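Local coordinates for protein endo-1,4-b-d-mannanase (Trichoderma reesei, PDB 1QNR) that hydrolyses internal beta-1,4-mannosidic bonds of mannan polysaccharides, as a family 5 glycoside hydrolase with a TIM-barrel catalytic domain, at residues A[129-137]-A[172-183]; A[225-233]-A[261-272]. One frame throughout, in Å; residues are numbered along the deposited sequence.

Contact 1 of 2, residues A[129-137]-A[172-183]; sequences GNATTWYTN and CNGCSTDVIVQW. With NAG (2-acetamido-2-deoxy-beta-D-glucopyranose), chain F.
Tyr135 is the bump of this contact, a ring pushed into a hollow lined by Cys172, Val179, Ile180 and Trp183. Its CD1 edge stands over the face of the Trp183 indole, 3.5 Å from Trp183 CD2, an edge-to-face pair with planes at 78°. Ile180 CG1 lies over one face of the phenol, 4.2 Å from the ring centroid (CH-pi), while Trp134 CE3 backs the opposite face. Val179 CG1 packs 3.8 Å from Tyr135 CB, and Tyr135 OH is hydrogen-bonded to Arg171 O. With CG anti to the backbone N (chi1 172°), Trp183 presents the face of its indole to this edge; Trp134 CZ3 meets Trp183 CZ2 at 3.7 Å, and Gln141 takes the indole NH. An alanine in place of Trp183 is likely to open a gap beside Tyr135 CD1 and Trp134 CZ3 and leave Gln141 OE1 without its indole donor. A second, smaller bump, Thr132, sits against the Cys172-Cys175 disulfide, its CB 3.5 Å from Cys175 SG. Asn130 carries an N-linked NAG on ND2, while its OD1 accepts from Thr132 N and Thr133 N. The whole is an aromatic cluster beside a disulfide-closed beta turn, joining a glycosylated loop to a helix of the TIM barrel.

Contact 2 of 2, residues A[225-233]-A[261-272]; sequences DFAKNVQIK and HAAACLAAGKPC
This helix-to-helix packing of the barrel's outer layer has sulfur-aromatic contacts from the Cys265-Cys272 disulfide to the rim of Phe226: the Phe226 ring has His261 over one face and Ala264 and the disulfide round its edge. His261 CD2 points at the centre of the Phe226 face, 3.6 Å from Phe226 CE2, an edge-to-face pair with planes at 68°. Val230 CG1, from the same helix as Phe226, lies on the opposite face. Around the rim, in or near the ring plane, come Ala264 CB, 3.9 Å from Phe226 CD2, and both sulfurs, with Cys265 SG 3.9 Å and Cys272 SG 4.0 Å from Phe226 CZ. Having CG anti to the backbone N carries the ring across to the second helix. The imidazole is fixed in rotation from outside: His261 ND1 bonds to Trp257 O and NE2 to Gly206 O, and Phe240 stacks on it.

These are neighbouring outer helical elements of the TIM barrel; the axes of 226-230 and 261-267 approach to 9.7 Å at a signed crossing angle of -36°. The disulfide ties the second helix to Cys272, where strand 272-277 begins, across a Schellman motif at Gly269.

One turn on from Phe226, Val230 CG2 packs on Ala268 CB at 4.0 Å. Past the Schellman turn, the Lys270 chain runs extended beyond CG to the backbone at Val230, where NZ donates to Val230 O at 2.9 Å, tilted 26° from the carbonyl plane. Leu235 O takes a second bond from the same ammonium.

Overall arrangement
Contact 1 closes before contact 2 opens along the chain, and their centres lie about 21 Å apart, about 20 and 17 Å from the centre of the chain. Both fall within the family 5 glycoside hydrolase range. Helix 178-194, which contact 1 enters, packs against helix 226-230 of contact 2: Val181 CG2 meets Asn229 OD1 at 3.5 Å; close by, Thr177 CB lies 3.9 Å from Asp225 CB. Helix 226-230 thus touches both neighbours, helix 178-194 through residues such as Val181 and helix 253-267 through contact 2. Together the two contacts link the glycosylated loop 129-137 to successive helical elements around the parallel strands of the barrel.

Contact 1 of 2, residues A[129-137]-A[172-183]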
loop_
_atom_site.group_PDB
_atom_site.type_symbol
_atom_site.label_atom_id
_atom_site.label_comp_id
_atom_site.label_asym_id
_atom_site.label_seq_id
_atom_site.Cartn_x
_atom_site.Cartn_y
_atom_site.Cartn_z
ATOM N N GLY A 129 2.751 15.144 21.800
ATOM C CA GLY A 129 1.403 15.209 21.166
ATOM C C GLY A 129 0.687 13.838 21.236
ATOM O O GLY A 129 0.871 12.973 22.110
ATOM N N ASN A 130 -0.198 13.675 20.199
ATOM C CA ASN A 130 -0.917 12.388 20.100
ATOM C C ASN A 130 -1.147 11.997 18.649
ATOM O O ASN A 130 -0.629 12.642 17.732
ATOM C CB ASN A 130 -2.204 12.416 20.988
ATOM C CG ASN A 130 -3.151 13.398 20.395
ATOM O OD1 ASN A 130 -3.293 13.798 19.287
ATOM N ND2 ASN A 130 -4.093 13.920 21.300
ATOM N N ALA A 131 -1.913 10.921 18.409
ATOM C CA ALA A 131 -2.098 10.386 17.047
ATOM C C ALA A 131 -2.822 11.297 16.081
ATOM O O ALA A 131 -2.630 11.119 14.846
ATOM C CB ALA A 131 -2.768 8.970 17.168
ATOM N N THR A 132 -3.607 12.276 16.585
ATOM C CA THR A 132 -4.273 13.231 15.686
ATOM C C THR A 132 -3.491 14.559 15.528
ATOM O O THR A 132 -3.533 15.145 14.410
ATOM C CB THR A 132 -5.750 13.443 16.073
ATOM O OG1 THR A 132 -5.774 13.925 17.437
ATOM C CG2 THR A 132 -6.552 12.101 16.015
ATOM N N THR A 133 -2.724 14.938 16.526
ATOM C CA THR A 133 -1.877 16.147 16.338
ATOM C C THR A 133 -0.614 15.803 15.552
ATOM O O THR A 133 0.097 16.746 15.109
ATOM C CB THR A 133 -1.471 16.821 17.663
ATOM O OG1 THR A 133 -0.615 15.989 18.411
ATOM C CG2 THR A 133 -2.744 17.130 18.486
ATOM N N TRP A 134 -0.302 14.526 15.282
ATOM C CA TRP A 134 0.892 14.126 14.529
ATOM C C TRP A 134 1.029 14.873 13.212
ATOM O O TRP A 134 2.142 15.334 12.823
ATOM C CB TRP A 134 0.843 12.594 14.236
ATOM C CG TRP A 134 2.064 12.109 13.427
ATOM C CD1 TRP A 134 3.260 11.730 13.914
ATOM C CD2 TRP A 134 2.114 11.840 12.005
ATOM N NE1 TRP A 134 4.155 11.369 12.876
ATOM C CE2 TRP A 134 3.423 11.369 11.718
ATOM C CE3 TRP A 134 1.184 11.982 10.969
ATOM C CZ2 TRP A 134 3.821 11.077 10.398
ATOM C CZ3 TRP A 134 1.593 11.619 9.670
ATOM C CH2 TRP A 134 2.883 11.157 9.388
ATOM N N TYR A 135 -0.088 15.054 12.496
ATOM C CA TYR A 135 -0.105 15.684 11.173
ATOM C C TYR A 135 0.438 17.114 11.183
ATOM O O TYR A 135 0.892 17.570 10.097
ATOM C CB TYR A 135 -1.539 15.683 10.583
ATOM C CG TYR A 135 -2.005 14.237 10.276
ATOM C CD1 TYR A 135 -1.624 13.553 9.126
ATOM C CD2 TYR A 135 -2.814 13.563 11.218
ATOM C CE1 TYR A 135 -1.999 12.222 8.908
ATOM C CE2 TYR A 135 -3.218 12.229 11.005
ATOM C CZ TYR A 135 -2.802 11.584 9.836
ATOM O OH TYR A 135 -3.145 10.252 9.588
ATOM N N THR A 136 0.348 17.815 12.331
ATOM C CA THR A 136 0.821 19.221 12.371
ATOM C C THR A 136 1.884 19.378 13.433
ATOM O O THR A 136 2.186 20.545 13.861
ATOM C CB THR A 136 -0.391 20.144 12.707
ATOM O OG1 THR A 136 -1.105 19.749 13.886
ATOM C CG2 THR A 136 -1.344 20.190 11.537
ATOM N N ASN A 137 2.515 18.306 13.919
ATOM C CA ASN A 137 3.627 18.346 14.899
ATOM C C ASN A 137 4.931 18.654 14.149
ATOM O O ASN A 137 5.367 17.830 13.315
ATOM C CB ASN A 137 3.666 17.008 15.658
ATOM C CG ASN A 137 4.765 16.837 16.676
ATOM O OD1 ASN A 137 5.918 17.252 16.420
ATOM N ND2 ASN A 137 4.460 16.182 17.792
ATOM N N CYS A 172 -7.542 10.181 10.949
ATOM C CA CYS A 172 -7.426 11.256 11.971
ATOM C C CYS A 172 -8.761 11.148 12.741
ATOM O O CYS A 172 -9.752 11.793 12.299
ATOM C CB CYS A 172 -7.092 12.595 11.300
ATOM S SG CYS A 172 -6.563 13.951 12.470
ATOM N N ASN A 173 -8.805 10.241 13.721
ATOM C CA ASN A 173 -10.135 9.930 14.330
ATOM C C ASN A 173 -10.808 11.178 14.937
ATOM O O ASN A 173 -10.222 11.803 15.790
ATOM C CB ASN A 173 -9.876 8.861 15.410
ATOM C CG ASN A 173 -11.184 8.471 16.108
ATOM O OD1 ASN A 173 -11.403 9.010 17.217
ATOM N ND2 ASN A 173 -11.981 7.627 15.529
ATOM N N GLY A 174 -12.067 11.414 14.525
ATOM C CA GLY A 174 -12.803 12.608 15.013
ATOM C C GLY A 174 -12.313 13.942 14.497
ATOM O O GLY A 174 -12.925 14.969 14.875
ATOM N N CYS A 175 -11.278 14.017 13.636
ATOM C CA CYS A 175 -10.789 15.295 13.148
ATOM C C CYS A 175 -11.630 15.832 12.016
ATOM O O CYS A 175 -12.366 15.138 11.279
ATOM C CB CYS A 175 -9.362 15.110 12.537
ATOM S SG CYS A 175 -8.181 14.311 13.667
ATOM N N SER A 176 -11.504 17.179 11.822
ATOM C CA SER A 176 -12.024 17.731 10.569
ATOM C C SER A 176 -11.307 16.954 9.403
ATOM O O SER A 176 -10.071 16.763 9.501
ATOM C CB SER A 176 -11.587 19.181 10.473
ATOM O OG SER A 176 -11.737 19.776 9.196
ATOM N N THR A 177 -12.040 16.734 8.329
ATOM C CA THR A 177 -11.409 16.041 7.188
ATOM C C THR A 177 -10.376 16.903 6.451
ATOM O O THR A 177 -9.497 16.402 5.690
ATOM C CB THR A 177 -12.466 15.561 6.172
ATOM O OG1 THR A 177 -13.108 16.731 5.605
ATOM C CG2 THR A 177 -13.493 14.591 6.758
ATOM N N ASP A 178 -10.303 18.209 6.762
ATOM C CA ASP A 178 -9.321 19.110 6.114
ATOM C C ASP A 178 -7.926 18.853 6.690
ATOM O O ASP A 178 -6.932 19.302 6.047
ATOM C CB ASP A 178 -9.715 20.605 6.361
ATOM C CG ASP A 178 -8.878 21.554 5.520
ATOM O OD1 ASP A 178 -8.863 21.416 4.294
ATOM O OD2 ASP A 178 -8.272 22.457 6.162
ATOM N N VAL A 179 -7.758 18.252 7.874
ATOM C CA VAL A 179 -6.368 18.040 8.363
ATOM C C VAL A 179 -5.650 17.065 7.406
ATOM O O VAL A 179 -4.533 17.447 6.940
ATOM C CB VAL A 179 -6.392 17.445 9.760
ATOM C CG1 VAL A 179 -5.021 17.063 10.334
ATOM C CG2 VAL A 179 -7.095 18.389 10.782
ATOM N N ILE A 180 -6.237 15.945 7.064
ATOM C CA ILE A 180 -5.561 15.061 6.064
ATOM C C ILE A 180 -5.568 15.665 4.709
ATOM O O ILE A 180 -4.554 15.505 3.964
ATOM C CB ILE A 180 -6.170 13.615 6.100
ATOM C CG1 ILE A 180 -5.623 12.926 7.369
ATOM C CG2 ILE A 180 -5.806 12.869 4.778
ATOM C CD1 ILE A 180 -6.253 11.569 7.730
ATOM N N VAL A 181 -6.551 16.504 4.261
ATOM C CA VAL A 181 -6.423 17.133 2.915
ATOM C C VAL A 181 -5.184 18.017 2.880
ATOM O O VAL A 181 -4.395 17.946 1.909
ATOM C CB VAL A 181 -7.689 17.926 2.563
ATOM C CG1 VAL A 181 -7.448 18.698 1.263
ATOM C CG2 VAL A 181 -8.924 17.015 2.368
ATOM N N GLN A 182 -4.968 18.887 3.872
ATOM C CA GLN A 182 -3.823 19.807 3.835
ATOM C C GLN A 182 -2.504 19.086 4.004
ATOM O O GLN A 182 -1.535 19.414 3.270
ATOM C CB GLN A 182 -3.925 20.979 4.883
ATOM C CG GLN A 182 -5.156 21.895 4.674
ATOM C CD GLN A 182 -5.325 22.369 3.250
ATOM O OE1 GLN A 182 -4.346 22.811 2.561
ATOM N NE2 GLN A 182 -6.516 22.238 2.649
ATOM N N TRP A 183 -2.428 18.056 4.851
ATOM C CA TRP A 183 -1.161 17.296 5.003
ATOM C C TRP A 183 -0.865 16.519 3.709
ATOM O O TRP A 183 0.290 16.579 3.206
ATOM C CB TRP A 183 -1.393 16.315 6.178
ATOM C CG TRP A 183 -0.255 15.321 6.355
ATOM C CD1 TRP A 183 0.955 15.550 7.003
ATOM C CD2 TRP A 183 -0.226 13.941 5.918
ATOM N NE1 TRP A 183 1.758 14.435 6.920
ATOM C CE2 TRP A 183 1.035 13.437 6.254
ATOM C CE3 TRP A 183 -1.154 13.138 5.229
ATOM C CZ2 TRP A 183 1.360 12.108 5.993
ATOM C CZ3 TRP A 183 -0.791 11.792 4.958
ATOM C CH2 TRP A 183 0.479 11.292 5.328
HETATM C C1 NAG F . -5.272 14.944 21.206
HETATM C C2 NAG F . -6.563 14.697 21.962
HETATM C C3 NAG F . -7.512 15.767 21.468
HETATM C C4 NAG F . -6.818 17.107 21.782
HETATM C C5 NAG F . -5.481 17.244 20.986
HETATM C C6 NAG F . -4.827 18.586 21.278
HETATM C C7 NAG F . -7.212 12.424 22.739
HETATM C C8 NAG F . -7.734 11.096 22.321
HETATM N N2 NAG F . -6.930 13.288 21.722
HETATM O O3 NAG F . -8.706 15.651 22.256
HETATM O O4 NAG F . -7.636 18.230 21.441
HETATM O O5 NAG F . -4.650 16.196 21.478
HETATM O O6 NAG F . -4.572 18.720 22.646
HETATM O O7 NAG F . -7.059 12.709 23.858
#

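Contact 2 of 2, residues A[225-233]-A[261-272]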
loop_
_atom_site.group_PDB
_atom_site.type_symbol
_atom_site.label_atom_id
_atom_site.label_comp_id
_atom_site.label_asym_id
_atom_site.label_seq_id
_atom_site.Cartn_x
_atom_site.Cartn_y
_atom_site.Cartn_z
ATOM N N ASP A 225 -12.182 12.226 3.694
ATOM C CA ASP A 225 -13.262 12.471 2.730
ATOM C C ASP A 225 -12.696 11.984 1.383
ATOM O O ASP A 225 -11.795 12.636 0.832
ATOM C CB ASP A 225 -13.607 13.974 2.749
ATOM C CG ASP A 225 -14.750 14.335 1.806
ATOM O OD1 ASP A 225 -14.830 13.796 0.693
ATOM O OD2 ASP A 225 -15.619 15.195 2.158
ATOM N N PHE A 226 -13.174 10.825 0.924
ATOM C CA PHE A 226 -12.595 10.214 -0.288
ATOM C C PHE A 226 -12.621 11.096 -1.510
ATOM O O PHE A 226 -11.579 11.243 -2.217
ATOM C CB PHE A 226 -13.304 8.873 -0.620
ATOM C CG PHE A 226 -12.628 8.114 -1.729
ATOM C CD1 PHE A 226 -11.400 7.489 -1.475
ATOM C CD2 PHE A 226 -13.225 7.995 -2.980
ATOM C CE1 PHE A 226 -10.796 6.729 -2.475
ATOM C CE2 PHE A 226 -12.570 7.252 -3.995
ATOM C CZ PHE A 226 -11.320 6.637 -3.751
ATOM N N ALA A 227 -13.786 11.724 -1.777
ATOM C CA ALA A 227 -13.872 12.614 -2.948
ATOM C C ALA A 227 -12.962 13.838 -2.858
ATOM O O ALA A 227 -12.340 14.246 -3.874
ATOM C CB ALA A 227 -15.324 12.997 -3.224
ATOM N N LYS A 228 -12.818 14.424 -1.677
ATOM C CA LYS A 228 -11.920 15.564 -1.488
ATOM C C LYS A 228 -10.451 15.137 -1.703
ATOM O O LYS A 228 -9.633 15.825 -2.329
ATOM C CB LYS A 228 -12.044 16.228 -0.100
ATOM C CG LYS A 228 -13.341 17.076 -0.029
ATOM C CD LYS A 228 -13.354 17.866 1.285
ATOM C CE LYS A 228 -14.653 18.701 1.294
ATOM N NZ LYS A 228 -14.643 19.649 2.468
ATOM N N ASN A 229 -10.066 13.944 -1.196
ATOM C CA ASN A 229 -8.695 13.510 -1.311
ATOM C C ASN A 229 -8.321 13.215 -2.771
ATOM O O ASN A 229 -7.191 13.618 -3.203
ATOM C CB ASN A 229 -8.407 12.274 -0.438
ATOM C CG ASN A 229 -8.488 12.530 1.042
ATOM O OD1 ASN A 229 -8.241 13.656 1.523
ATOM N ND2 ASN A 229 -8.790 11.495 1.885
ATOM N N VAL A 230 -9.237 12.513 -3.497
ATOM C CA VAL A 230 -8.765 12.149 -4.862
ATOM C C VAL A 230 -8.754 13.343 -5.813
ATOM O O VAL A 230 -8.164 13.198 -6.886
ATOM C CB VAL A 230 -9.641 11.043 -5.478
ATOM C CG1 VAL A 230 -9.516 9.742 -4.720
ATOM C CG2 VAL A 230 -11.114 11.396 -5.633
ATOM N N GLN A 231 -9.263 14.497 -5.468
ATOM C CA GLN A 231 -9.190 15.714 -6.256
ATOM C C GLN A 231 -7.882 16.456 -6.065
ATOM O O GLN A 231 -7.579 17.382 -6.843
ATOM C CB GLN A 231 -10.380 16.683 -5.914
ATOM C CG GLN A 231 -11.607 16.029 -6.506
ATOM C CD GLN A 231 -12.971 16.459 -6.045
ATOM O OE1 GLN A 231 -13.898 15.638 -6.250
ATOM N NE2 GLN A 231 -13.087 17.628 -5.453
ATOM N N ILE A 232 -6.996 16.084 -5.115
ATOM C CA ILE A 232 -5.695 16.744 -4.913
ATOM C C ILE A 232 -4.831 16.545 -6.168
ATOM O O ILE A 232 -4.667 15.414 -6.623
ATOM C CB ILE A 232 -5.003 16.175 -3.620
ATOM C CG1 ILE A 232 -5.832 16.547 -2.358
ATOM C CG2 ILE A 232 -3.545 16.661 -3.514
ATOM C CD1 ILE A 232 -5.332 15.868 -1.075
ATOM N N LYS A 233 -4.282 17.634 -6.741
ATOM C CA LYS A 233 -3.627 17.542 -8.029
ATOM C C LYS A 233 -2.372 16.693 -8.044
ATOM O O LYS A 233 -2.090 16.039 -9.068
ATOM C CB LYS A 233 -3.211 18.982 -8.493
ATOM C CG LYS A 233 -4.276 20.040 -8.560
ATOM C CD LYS A 233 -3.686 21.165 -9.435
ATOM C CE LYS A 233 -2.326 21.722 -9.052
ATOM N NZ LYS A 233 -2.237 23.089 -9.748
ATOM N N HIS A 261 -16.696 3.696 -5.036
ATOM C CA HIS A 261 -15.339 4.269 -5.103
ATOM C C HIS A 261 -14.872 4.395 -6.572
ATOM O O HIS A 261 -14.295 5.439 -6.907
ATOM C CB HIS A 261 -14.375 3.410 -4.251
ATOM C CG HIS A 261 -14.553 3.704 -2.801
ATOM N ND1 HIS A 261 -15.572 3.088 -2.056
ATOM C CD2 HIS A 261 -13.931 4.564 -1.941
ATOM C CE1 HIS A 261 -15.525 3.598 -0.803
ATOM N NE2 HIS A 261 -14.549 4.469 -0.686
ATOM N N ALA A 262 -15.138 3.379 -7.410
ATOM C CA ALA A 262 -14.803 3.474 -8.817
ATOM C C ALA A 262 -15.401 4.715 -9.460
ATOM O O ALA A 262 -14.745 5.425 -10.239
ATOM C CB ALA A 262 -15.212 2.281 -9.646
ATOM N N ALA A 263 -16.691 4.925 -9.136
ATOM C CA ALA A 263 -17.372 6.106 -9.750
ATOM C C ALA A 263 -16.807 7.398 -9.276
ATOM O O ALA A 263 -16.737 8.372 -10.042
ATOM C CB ALA A 263 -18.885 6.061 -9.454
ATOM N N ALA A 264 -16.359 7.551 -8.004
ATOM C CA ALA A 264 -15.734 8.763 -7.503
ATOM C C ALA A 264 -14.334 9.012 -8.120
ATOM O O ALA A 264 -14.009 10.170 -8.503
ATOM C CB ALA A 264 -15.633 8.669 -5.956
ATOM N N CYS A 265 -13.554 7.946 -8.360
ATOM C CA CYS A 265 -12.287 8.111 -9.092
ATOM C C CYS A 265 -12.545 8.571 -10.537
ATOM O O CYS A 265 -11.946 9.571 -10.962
ATOM C CB CYS A 265 -11.502 6.772 -9.120
ATOM S SG CYS A 265 -10.589 6.402 -7.607
ATOM N N LEU A 266 -13.491 7.944 -11.229
ATOM C CA LEU A 266 -13.782 8.308 -12.654
ATOM C C LEU A 266 -14.341 9.721 -12.697
ATOM O O LEU A 266 -13.949 10.483 -13.655
ATOM C CB LEU A 266 -14.757 7.254 -13.205
ATOM C CG LEU A 266 -15.130 7.487 -14.727
ATOM C CD1 LEU A 266 -13.915 7.462 -15.629
ATOM C CD2 LEU A 266 -16.194 6.434 -15.054
ATOM N N ALA A 267 -15.125 10.178 -11.717
ATOM C CA ALA A 267 -15.561 11.607 -11.685
ATOM C C ALA A 267 -14.407 12.557 -11.534
ATOM O O ALA A 267 -14.492 13.711 -12.055
ATOM C CB ALA A 267 -16.623 11.821 -10.612
ATOM N N ALA A 268 -13.329 12.211 -10.837
ATOM C CA ALA A 268 -12.147 13.036 -10.700
ATOM C C ALA A 268 -11.178 12.845 -11.876
ATOM O O ALA A 268 -10.036 13.430 -11.879
ATOM C CB ALA A 268 -11.446 12.730 -9.354
ATOM N N GLY A 269 -11.472 12.037 -12.890
ATOM C CA GLY A 269 -10.653 11.845 -14.049
ATOM C C GLY A 269 -9.462 10.892 -13.905
ATOM O O GLY A 269 -8.536 10.991 -14.740
ATOM N N LYS A 270 -9.486 10.048 -12.844
ATOM C CA LYS A 270 -8.320 9.206 -12.477
ATOM C C LYS A 270 -8.697 7.751 -12.224
ATOM O O LYS A 270 -9.883 7.461 -11.966
ATOM C CB LYS A 270 -7.793 9.746 -11.100
ATOM C CG LYS A 270 -7.334 11.209 -11.215
ATOM C CD LYS A 270 -6.874 11.736 -9.802
ATOM C CE LYS A 270 -6.565 13.208 -9.932
ATOM N NZ LYS A 270 -6.035 13.870 -8.720
ATOM N N PRO A 271 -7.764 6.806 -12.324
ATOM C CA PRO A 271 -8.043 5.402 -11.940
ATOM C C PRO A 271 -8.116 5.256 -10.425
ATOM O O PRO A 271 -7.571 6.064 -9.656
ATOM C CB PRO A 271 -6.793 4.626 -12.441
ATOM C CG PRO A 271 -5.890 5.651 -13.062
ATOM C CD PRO A 271 -6.342 7.034 -12.708
ATOM N N CYS A 272 -8.835 4.180 -10.025
ATOM C CA CYS A 272 -8.793 3.715 -8.647
ATOM C C CYS A 272 -8.077 2.361 -8.596
ATOM O O CYS A 272 -8.089 1.540 -9.539
ATOM C CB CYS A 272 -10.215 3.330 -8.192
ATOM S SG CYS A 272 -11.082 4.437 -7.044
#